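Local structure of dihydropteridine reductase (Caenorhabditis elegans, 1OOE) at residues Q126-A131 / L171-V176; S194-S199 / L222-E227; Q103-S108 / G144-A149; G81-G86 / P138-Y143. The protein probably reduces quinonoid dihydrobiopterin to tetrahydrobiopterin with NADH or NADPH, as a homodimeric member of the short-chain dehydrogenase/reductase family. All blocks are in the same frame, centred on the assembly; numbering follows the deposited sequence.

Contact 1: Q126-A131 / L171-V176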
# COMPACT_ATOMS: atom_id res chain seq x y z
N GLN A 126 16.96 4.52 -5.53
CA GLN A 126 16.77 4.65 -4.09
C GLN A 126 15.37 5.19 -3.82
O GLN A 126 14.92 6.14 -4.46
CB GLN A 126 17.83 5.58 -3.49
CG GLN A 126 17.56 6.02 -2.05
CD GLN A 126 16.83 7.35 -1.99
OE1 GLN A 126 17.19 8.30 -2.69
NE2 GLN A 126 15.80 7.43 -1.14
N LEU A 127 14.68 4.56 -2.87
CA LEU A 127 13.34 4.96 -2.49
C LEU A 127 13.34 5.30 -1.01
O LEU A 127 14.28 4.98 -0.28
CB LEU A 127 12.33 3.83 -2.75
CG LEU A 127 12.24 3.27 -4.17
CD1 LEU A 127 11.24 2.13 -4.19
CD2 LEU A 127 11.83 4.38 -5.15
N THR A 128 12.27 5.94 -0.56
CA THR A 128 12.18 6.31 0.84
C THR A 128 11.02 5.59 1.51
O THR A 128 9.87 5.76 1.11
CB THR A 128 12.00 7.83 0.99
OG1 THR A 128 13.11 8.50 0.38
CG2 THR A 128 11.95 8.22 2.47
N GLY A 129 11.33 4.78 2.52
CA GLY A 129 10.31 4.05 3.23
C GLY A 129 9.96 4.75 4.53
O GLY A 129 9.92 5.98 4.57
N ALA A 130 9.71 3.98 5.58
CA ALA A 130 9.39 4.56 6.89
C ALA A 130 9.61 3.55 8.00
O ALA A 130 8.97 2.49 8.03
CB ALA A 130 7.94 5.04 6.89
N ALA A 131 10.51 3.87 8.93
CA ALA A 131 10.80 2.96 10.04
C ALA A 131 9.52 2.58 10.80
O ALA A 131 9.37 1.44 11.23
CB ALA A 131 11.82 3.61 10.99
N LEU A 171 17.51 0.35 -3.22
CA LEU A 171 17.76 0.50 -1.78
C LEU A 171 16.72 1.47 -1.23
O LEU A 171 16.45 2.50 -1.83
CB LEU A 171 19.17 1.05 -1.53
CG LEU A 171 20.34 0.16 -2.00
CD1 LEU A 171 21.66 0.85 -1.68
CD2 LEU A 171 20.26 -1.20 -1.32
N THR A 172 16.14 1.13 -0.08
CA THR A 172 15.10 1.96 0.52
C THR A 172 15.52 2.42 1.92
O THR A 172 15.74 1.60 2.80
CB THR A 172 13.77 1.17 0.57
OG1 THR A 172 13.31 0.95 -0.77
CG2 THR A 172 12.70 1.94 1.33
N ILE A 173 15.66 3.73 2.10
CA ILE A 173 16.10 4.27 3.39
C ILE A 173 14.98 4.56 4.38
O ILE A 173 13.87 4.93 4.00
CB ILE A 173 16.93 5.56 3.20
CG1 ILE A 173 16.07 6.67 2.58
CG2 ILE A 173 18.13 5.28 2.30
CD1 ILE A 173 16.79 8.01 2.46
N MET A 174 15.28 4.39 5.67
CA MET A 174 14.32 4.63 6.74
C MET A 174 14.98 5.36 7.91
O MET A 174 15.28 4.76 8.94
CB MET A 174 13.71 3.30 7.23
CG MET A 174 13.09 2.44 6.13
SD MET A 174 12.25 0.96 6.75
CE MET A 174 13.63 0.08 7.54
N PRO A 175 15.25 6.66 7.74
CA PRO A 175 15.88 7.41 8.84
C PRO A 175 14.88 7.70 9.96
O PRO A 175 13.73 8.04 9.71
CB PRO A 175 16.37 8.67 8.15
CG PRO A 175 15.35 8.88 7.07
CD PRO A 175 15.12 7.49 6.53
N VAL A 176 15.33 7.55 11.20
CA VAL A 176 14.48 7.81 12.36
C VAL A 176 14.28 9.31 12.57
O VAL A 176 13.16 9.78 12.77
CB VAL A 176 15.09 7.17 13.63
CG1 VAL A 176 14.29 7.58 14.87
CG2 VAL A 176 15.09 5.65 13.49
O HOH W 1 11.97 6.32 8.41
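Leu127 pairs with Thr172 where two neighbouring parallel strands of the Rossmann-type sheet, 123-128 and 169-175, run side by side. Three backbone hydrogen bonds tie them. Leu127 N gives to Leu171 O at 2.9 Å, and Ile173 N gives to Leu127 O. The last, from Gly129 N to Ile173 O at 2.9 Å, is made just past the end of strand 123-128. A CA-H...O contact from Thr172 CA to Leu127 O, 3.2 Å, adds to the ladder.

On the sheet face of Leu127 and Thr172, the methyl of Thr172 does the packing. OG1 sits beside the backbone N (chi1 -67°), which leaves CG2 anti to it, and Thr172 CG2 reaches Gly129 N at 3.4 Å. Thr172 OG1 lies near Leu127 CB and is hydrogen-bonded to Thr154 of helix 141-158. A valine here would probably leave the Thr154 hydroxyl without this mate and loosen the hold of the helix on the sheet. Gly129 leaves room for the methyl, since a side chain there would run into it.

On the face of Gln126 and Ile173, Gln126 NE2 packs against CG1 and CD1 of Ile173. The same amide makes a weak hydrogen bond to Leu127 O.

Past the end of strand 123-128, Ala131 CB packs against Met174 CB at 4.2 Å. A water bridges the diverging chains: it accepts from Ala131 N at 2.9 Å and donates to Pro175 O at 2.8 Å.

Contact 2: S194-S199 / L222-E227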
# COMPACT_ATOMS: atom_id res chain seq x y z
N SER A 194 21.44 12.72 18.40
CA SER A 194 20.70 11.59 17.87
C SER A 194 20.04 11.94 16.54
O SER A 194 19.19 11.19 16.05
CB SER A 194 19.64 11.13 18.88
OG SER A 194 18.72 12.18 19.15
N TRP A 195 20.43 13.07 15.97
CA TRP A 195 19.89 13.52 14.70
C TRP A 195 20.84 13.19 13.55
O TRP A 195 22.03 13.48 13.63
CB TRP A 195 19.66 15.04 14.74
CG TRP A 195 18.46 15.45 15.55
CD1 TRP A 195 17.86 14.75 16.56
CD2 TRP A 195 17.70 16.65 15.40
NE1 TRP A 195 16.78 15.44 17.04
CE2 TRP A 195 16.66 16.61 16.35
CE3 TRP A 195 17.80 17.76 14.54
CZ2 TRP A 195 15.72 17.64 16.47
CZ3 TRP A 195 16.87 18.78 14.67
CH2 TRP A 195 15.84 18.72 15.62
N THR A 196 20.31 12.59 12.48
CA THR A 196 21.14 12.24 11.33
C THR A 196 21.34 13.44 10.40
O THR A 196 20.38 14.07 9.97
CB THR A 196 20.50 11.09 10.50
OG1 THR A 196 20.28 9.95 11.34
CG2 THR A 196 21.42 10.68 9.35
N PRO A 197 22.61 13.78 10.10
CA PRO A 197 22.90 14.90 9.21
C PRO A 197 22.49 14.51 7.79
O PRO A 197 22.64 13.35 7.40
CB PRO A 197 24.42 15.06 9.33
CG PRO A 197 24.72 14.50 10.68
CD PRO A 197 23.84 13.28 10.73
N LEU A 198 21.99 15.47 7.02
CA LEU A 198 21.58 15.17 5.65
C LEU A 198 22.77 14.69 4.83
O LEU A 198 22.63 13.86 3.93
CB LEU A 198 20.94 16.40 5.00
CG LEU A 198 19.72 17.00 5.73
CD1 LEU A 198 19.15 18.14 4.90
CD2 LEU A 198 18.66 15.92 5.95
N SER A 199 23.96 15.22 5.14
CA SER A 199 25.18 14.85 4.42
C SER A 199 25.50 13.36 4.53
O SER A 199 26.15 12.80 3.65
CB SER A 199 26.37 15.68 4.92
OG SER A 199 26.66 15.40 6.28
N LEU A 222 16.76 -0.07 4.85
CA LEU A 222 17.83 0.45 5.70
C LEU A 222 17.43 1.45 6.77
O LEU A 222 17.19 2.62 6.48
CB LEU A 222 18.90 1.07 4.80
CG LEU A 222 19.35 0.18 3.64
CD1 LEU A 222 20.17 0.99 2.64
CD2 LEU A 222 20.16 -1.00 4.17
N LYS A 223 17.39 1.00 8.02
CA LYS A 223 17.04 1.88 9.13
C LYS A 223 18.29 2.67 9.51
O LYS A 223 19.35 2.10 9.78
CB LYS A 223 16.54 1.06 10.32
CG LYS A 223 16.02 1.90 11.49
CD LYS A 223 15.40 1.01 12.55
CE LYS A 223 14.86 1.81 13.73
NZ LYS A 223 14.23 0.90 14.73
N ILE A 224 18.16 3.99 9.54
CA ILE A 224 19.29 4.85 9.85
C ILE A 224 19.10 5.56 11.18
O ILE A 224 18.13 6.29 11.38
CB ILE A 224 19.51 5.87 8.73
CG1 ILE A 224 19.70 5.13 7.40
CG2 ILE A 224 20.72 6.75 9.04
CD1 ILE A 224 19.85 6.03 6.20
N THR A 225 20.04 5.32 12.09
CA THR A 225 20.00 5.91 13.42
C THR A 225 21.29 6.64 13.78
O THR A 225 22.35 6.36 13.22
CB THR A 225 19.73 4.83 14.49
OG1 THR A 225 20.75 3.82 14.40
CG2 THR A 225 18.37 4.19 14.28
N THR A 226 21.19 7.58 14.71
CA THR A 226 22.34 8.35 15.15
C THR A 226 22.33 8.40 16.68
O THR A 226 21.30 8.71 17.28
CB THR A 226 22.31 9.79 14.59
OG1 THR A 226 22.24 9.75 13.16
CG2 THR A 226 23.57 10.55 15.00
N GLU A 227 23.46 8.07 17.29
CA GLU A 227 23.59 8.09 18.74
C GLU A 227 24.99 8.55 19.09
O GLU A 227 25.97 8.05 18.54
CB GLU A 227 23.34 6.69 19.32
CG GLU A 227 23.41 6.63 20.83
CD GLU A 227 23.24 5.23 21.37
OE1 GLU A 227 22.18 4.62 21.12
OE2 GLU A 227 24.17 4.73 22.04
O HOH W 2 18.52 8.81 15.21
O HOH W 3 18.04 8.86 12.41
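Thr226 lays its side chain against the backbone of Ser194 and Trp195 and meets the hydroxyl of Thr196. The contact joins the loop leading into helix 198-210 to strand 221-227, next to the edge strand 230-235 of the Rossmann-type sheet. Thr226 has OG1 beside the backbone N (chi1 -57°), with CG2 anti to it. Its CG2 packs at 3.6 Å from Trp195 O. The same rotation brings OG1 to Thr196 OG1, and the two hydroxyls share a hydrogen bond of 2.7 Å. Thr226 OG1 has a second partner in the hydroxyl of Ser231 on strand 230-235.

Thr196 and Ile224 cross at about a right angle, and their CG2 methyls meet at 4.0 Å. With an alanine at the Thr196 position, the Thr226 hydroxyl and a bridging water would probably each lose a partner, and a gap would open beside Ile224 CG2.

Ser194 comes against Thr226 O with its CA and CB; Ser194 CA makes a CA-H...O contact of 3.0 Å with that oxygen. The Ser194 hydroxyl is held by Asp191 O.

Two waters bridge the segments. One links Ser194 O to Thr226 N, accepting from the latter. Another lies 2.7 Å from Thr196 OG1 and 2.8 Å from Ile224 O, linking the two.

Contact 3: Q103-S108 / G144-A149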
# COMPACT_ATOMS: atom_id res chain seq x y z
N GLN A 103 1.26 10.92 -2.11
CA GLN A 103 2.58 11.45 -1.81
C GLN A 103 3.73 10.45 -1.81
O GLN A 103 4.81 10.75 -2.32
CB GLN A 103 2.54 12.19 -0.47
CG GLN A 103 1.85 13.55 -0.55
CD GLN A 103 1.69 14.21 0.80
OE1 GLN A 103 2.58 14.16 1.64
NE2 GLN A 103 0.53 14.84 1.02
N SER A 104 3.51 9.26 -1.25
CA SER A 104 4.55 8.24 -1.18
C SER A 104 4.48 7.14 -2.25
O SER A 104 5.51 6.77 -2.82
CB SER A 104 4.54 7.56 0.20
OG SER A 104 5.03 8.44 1.20
N VAL A 105 3.29 6.63 -2.51
CA VAL A 105 3.14 5.56 -3.49
C VAL A 105 3.20 6.02 -4.94
O VAL A 105 3.88 5.39 -5.76
CB VAL A 105 1.82 4.78 -3.25
CG1 VAL A 105 1.66 3.68 -4.30
CG2 VAL A 105 1.82 4.17 -1.86
N TRP A 106 2.51 7.10 -5.28
CA TRP A 106 2.54 7.59 -6.66
C TRP A 106 3.97 7.91 -7.10
O TRP A 106 4.41 7.47 -8.17
CB TRP A 106 1.68 8.85 -6.80
CG TRP A 106 0.19 8.62 -6.80
CD1 TRP A 106 -0.49 7.56 -6.25
CD2 TRP A 106 -0.81 9.50 -7.33
NE1 TRP A 106 -1.85 7.74 -6.41
CE2 TRP A 106 -2.07 8.92 -7.07
CE3 TRP A 106 -0.76 10.73 -8.00
CZ2 TRP A 106 -3.27 9.53 -7.46
CZ3 TRP A 106 -1.96 11.34 -8.39
CH2 TRP A 106 -3.20 10.73 -8.11
N SER A 107 4.69 8.67 -6.28
CA SER A 107 6.06 9.06 -6.60
C SER A 107 7.02 7.88 -6.68
O SER A 107 7.79 7.77 -7.64
CB SER A 107 6.57 10.07 -5.56
OG SER A 107 6.47 9.54 -4.24
N SER A 108 6.97 6.99 -5.69
CA SER A 108 7.84 5.83 -5.69
C SER A 108 7.64 4.98 -6.94
O SER A 108 8.60 4.50 -7.52
CB SER A 108 7.58 4.96 -4.46
OG SER A 108 7.94 5.63 -3.27
N GLY A 144 0.98 4.66 7.46
CA GLY A 144 1.48 3.31 7.60
C GLY A 144 1.22 2.45 6.38
O GLY A 144 2.13 1.76 5.90
N MET A 145 -0.02 2.48 5.88
CA MET A 145 -0.42 1.71 4.70
C MET A 145 0.39 2.07 3.46
O MET A 145 0.88 1.20 2.74
CB MET A 145 -1.88 1.98 4.34
CG MET A 145 -2.92 1.45 5.28
SD MET A 145 -4.46 1.40 4.36
CE MET A 145 -4.93 3.12 4.32
N ALA A 146 0.47 3.37 3.21
CA ALA A 146 1.18 3.90 2.06
C ALA A 146 2.64 3.47 2.07
O ALA A 146 3.16 2.97 1.07
CB ALA A 146 1.09 5.43 2.05
N LYS A 147 3.30 3.65 3.21
CA LYS A 147 4.70 3.28 3.31
C LYS A 147 4.91 1.76 3.25
O LYS A 147 5.93 1.30 2.73
CB LYS A 147 5.32 3.87 4.58
CG LYS A 147 5.48 5.39 4.53
CD LYS A 147 6.54 5.80 3.51
CE LYS A 147 6.85 7.29 3.59
NZ LYS A 147 7.99 7.68 2.69
N ALA A 148 3.96 0.98 3.75
CA ALA A 148 4.09 -0.48 3.69
C ALA A 148 4.06 -0.89 2.22
O ALA A 148 4.74 -1.84 1.83
CB ALA A 148 2.95 -1.16 4.46
N ALA A 149 3.27 -0.19 1.41
CA ALA A 149 3.20 -0.50 -0.01
C ALA A 149 4.55 -0.22 -0.65
O ALA A 149 5.01 -0.98 -1.49
CB ALA A 149 2.10 0.33 -0.69
O HOH W 4 7.83 7.10 -0.09
O HOH W 5 6.89 10.26 1.37
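Val105 and Ser104 meet Ala146, Lys147 and Ala149 where two helices of the Rossmann-type fold, 93-118 and 141-158, pack side by side. The two short segments run nearly parallel, at 21°, with axes 8.6 Å apart at closest approach. The small alanines let the backbones come near each other.

The first shell is apolar on one side. Val105 CG2 touches both alanine methyls, 4.2 Å from Ala146 CB and 4.0 Å from Ala149 CB. It also touches Ala146 O at 3.4 Å. The valine has CG2 anti to its carbonyl carbon, which turns this branch to helix 141-158.

The other side is polar. Lys147 leaves its helix away from Ser104, but its chain bends at chi2 (-68°) and brings its end back. Its CE comes to 3.2 Å from Ser104 OG. Two waters next to Lys147 NZ link the groups; one bonds Ser104 OG well and the other weakly.

The second shell positions Lys147 NZ. It is within hydrogen-bonding distance of Thr128 O and Gly129 O, at and just past the end of strand 123-128, and of the two waters. These four partners share its protons and hold the amino end of Lys147 in place. In this family a lysine of the Tyr-x-x-x-Lys motif lies on this helix, and Tyr143 and Lys147 have that spacing.

Further out, Met145 and Ala149 pack on Leu153 and Met145 of the second subunit. Within helix 93-118, Ser104 O accepts twice from one residue: from Ser108 N, and from Ser108 OG at 2.7 Å.

Contact 4: G81-G86 / P138-Y143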
# COMPACT_ATOMS: atom_id res chain seq x y z
N GLY A 81 7.37 13.51 -0.80
CA GLY A 81 6.33 13.15 0.14
C GLY A 81 6.36 13.79 1.51
O GLY A 81 7.42 14.11 2.04
N GLY A 82 5.17 13.95 2.09
CA GLY A 82 5.04 14.55 3.41
C GLY A 82 4.31 13.62 4.38
O GLY A 82 4.35 12.40 4.22
N TRP A 83 3.65 14.20 5.38
CA TRP A 83 2.93 13.40 6.38
C TRP A 83 1.55 13.94 6.74
O TRP A 83 1.29 15.14 6.67
CB TRP A 83 3.77 13.32 7.66
CG TRP A 83 3.18 12.43 8.74
CD1 TRP A 83 3.40 11.09 8.91
CD2 TRP A 83 2.33 12.84 9.83
NE1 TRP A 83 2.75 10.64 10.03
CE2 TRP A 83 2.09 11.69 10.61
CE3 TRP A 83 1.76 14.06 10.21
CZ2 TRP A 83 1.30 11.73 11.77
CZ3 TRP A 83 0.97 14.10 11.37
CH2 TRP A 83 0.75 12.94 12.13
N ALA A 84 0.67 13.02 7.12
CA ALA A 84 -0.69 13.29 7.56
C ALA A 84 -1.06 12.04 8.36
O ALA A 84 -0.89 10.93 7.88
CB ALA A 84 -1.63 13.47 6.36
N GLY A 85 -1.56 12.23 9.58
CA GLY A 85 -1.90 11.08 10.40
C GLY A 85 -3.37 10.80 10.57
O GLY A 85 -4.18 11.15 9.71
N GLY A 86 -3.71 10.14 11.68
CA GLY A 86 -5.09 9.82 11.97
C GLY A 86 -5.43 8.35 12.10
O GLY A 86 -5.05 7.53 11.26
N PRO A 138 -1.46 2.42 14.49
CA PRO A 138 -2.84 2.82 14.76
C PRO A 138 -3.15 4.32 14.80
O PRO A 138 -4.28 4.73 14.55
CB PRO A 138 -3.14 2.12 16.09
CG PRO A 138 -1.80 2.08 16.76
CD PRO A 138 -0.90 1.66 15.62
N SER A 139 -2.15 5.14 15.13
CA SER A 139 -2.37 6.58 15.21
C SER A 139 -2.17 7.31 13.88
O SER A 139 -2.48 8.49 13.77
CB SER A 139 -1.45 7.21 16.26
OG SER A 139 -0.11 7.28 15.81
N MET A 140 -1.65 6.60 12.88
CA MET A 140 -1.42 7.17 11.56
C MET A 140 -1.52 6.04 10.54
O MET A 140 -0.56 5.72 9.83
CB MET A 140 -0.03 7.83 11.50
CG MET A 140 1.10 6.97 12.06
SD MET A 140 2.65 7.90 12.13
CE MET A 140 3.84 6.63 11.79
N ILE A 141 -2.71 5.45 10.48
CA ILE A 141 -2.99 4.32 9.61
C ILE A 141 -2.72 4.52 8.12
O ILE A 141 -2.14 3.65 7.48
CB ILE A 141 -4.45 3.84 9.83
CG1 ILE A 141 -4.59 3.38 11.29
CG2 ILE A 141 -4.79 2.71 8.88
CD1 ILE A 141 -5.98 2.87 11.67
N GLY A 142 -3.12 5.67 7.58
CA GLY A 142 -2.89 5.93 6.16
C GLY A 142 -1.41 6.00 5.82
O GLY A 142 -0.96 5.40 4.83
N TYR A 143 -0.65 6.72 6.63
CA TYR A 143 0.79 6.84 6.42
C TYR A 143 1.39 5.44 6.46
O TYR A 143 2.19 5.07 5.60
CB TYR A 143 1.40 7.70 7.53
CG TYR A 143 2.89 7.93 7.38
CD1 TYR A 143 3.40 8.74 6.37
CD2 TYR A 143 3.79 7.36 8.28
CE1 TYR A 143 4.77 8.97 6.25
CE2 TYR A 143 5.16 7.58 8.17
CZ TYR A 143 5.64 8.39 7.15
OH TYR A 143 6.99 8.62 7.06
O HOH W 6 -2.07 8.58 8.39
O HOH W 7 -4.79 7.98 8.34
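Trp83 turns the edge of its indole toward the face of Tyr143 in a T-shaped (edge-to-face) pair. The contact joins the loop after strand 73-78 of the Rossmann-type fold to the start of helix 141-158. The close-packed part has two pieces. In the first, Trp83 CD1 stands over the centre of the tyrosine ring, 3.5 Å from Tyr143 CD1, and the planes meet at 65°. Trp83 has CG anti to the backbone N (chi1 -176°), and its indole end swings toward the helix start. Met140 SD sits at the indole edge, near the ring plane, in a Met-aromatic contact and accepts a weak hydrogen bond from Trp83 NE1 at 3.5 Å.

In the second, backbones bond directly. Gly86 N gives to Ser139 O at 2.9 Å. Ile141 N gives to Gly86 O at 3.2 Å, reaching it from above the carbonyl plane. Met140 sits at the N-cap position, so these bonds fasten the loop at the first turn of the helix.

Elsewhere the contact is looser. Trp83 and Ser139 are on the solvent side. Two waters bridge the segments, one at Gly86 and one at Ala84. The first donates to Gly86 O and accepts from Gly142 N. The other donates to Ala84 O at 2.7 Å and accepts from Tyr143 N at 2.9 Å.

In the fold
All four contacts belong to one Rossmann-type fold. Contacts 1 and 2 share the sheet: strands 169-175 and 221-227 are neighbours in it, and their centres are 11 Å apart. Contacts 3 and 4 share helix 141-158, again with centres 11 Å apart, and both touch the second subunit. Along the chain the first segments of contacts 4, 3 and 1 come in that order, followed by their second segments in the same order. Contact 2 follows after them all and stands about 21 Å from contact 3 and 22 Å from contact 4, centre to centre. Helix 141-158 therefore ties the sheet to the dimer interface, while contact 2 joins the loop before helix 198-210 to strand 221-227.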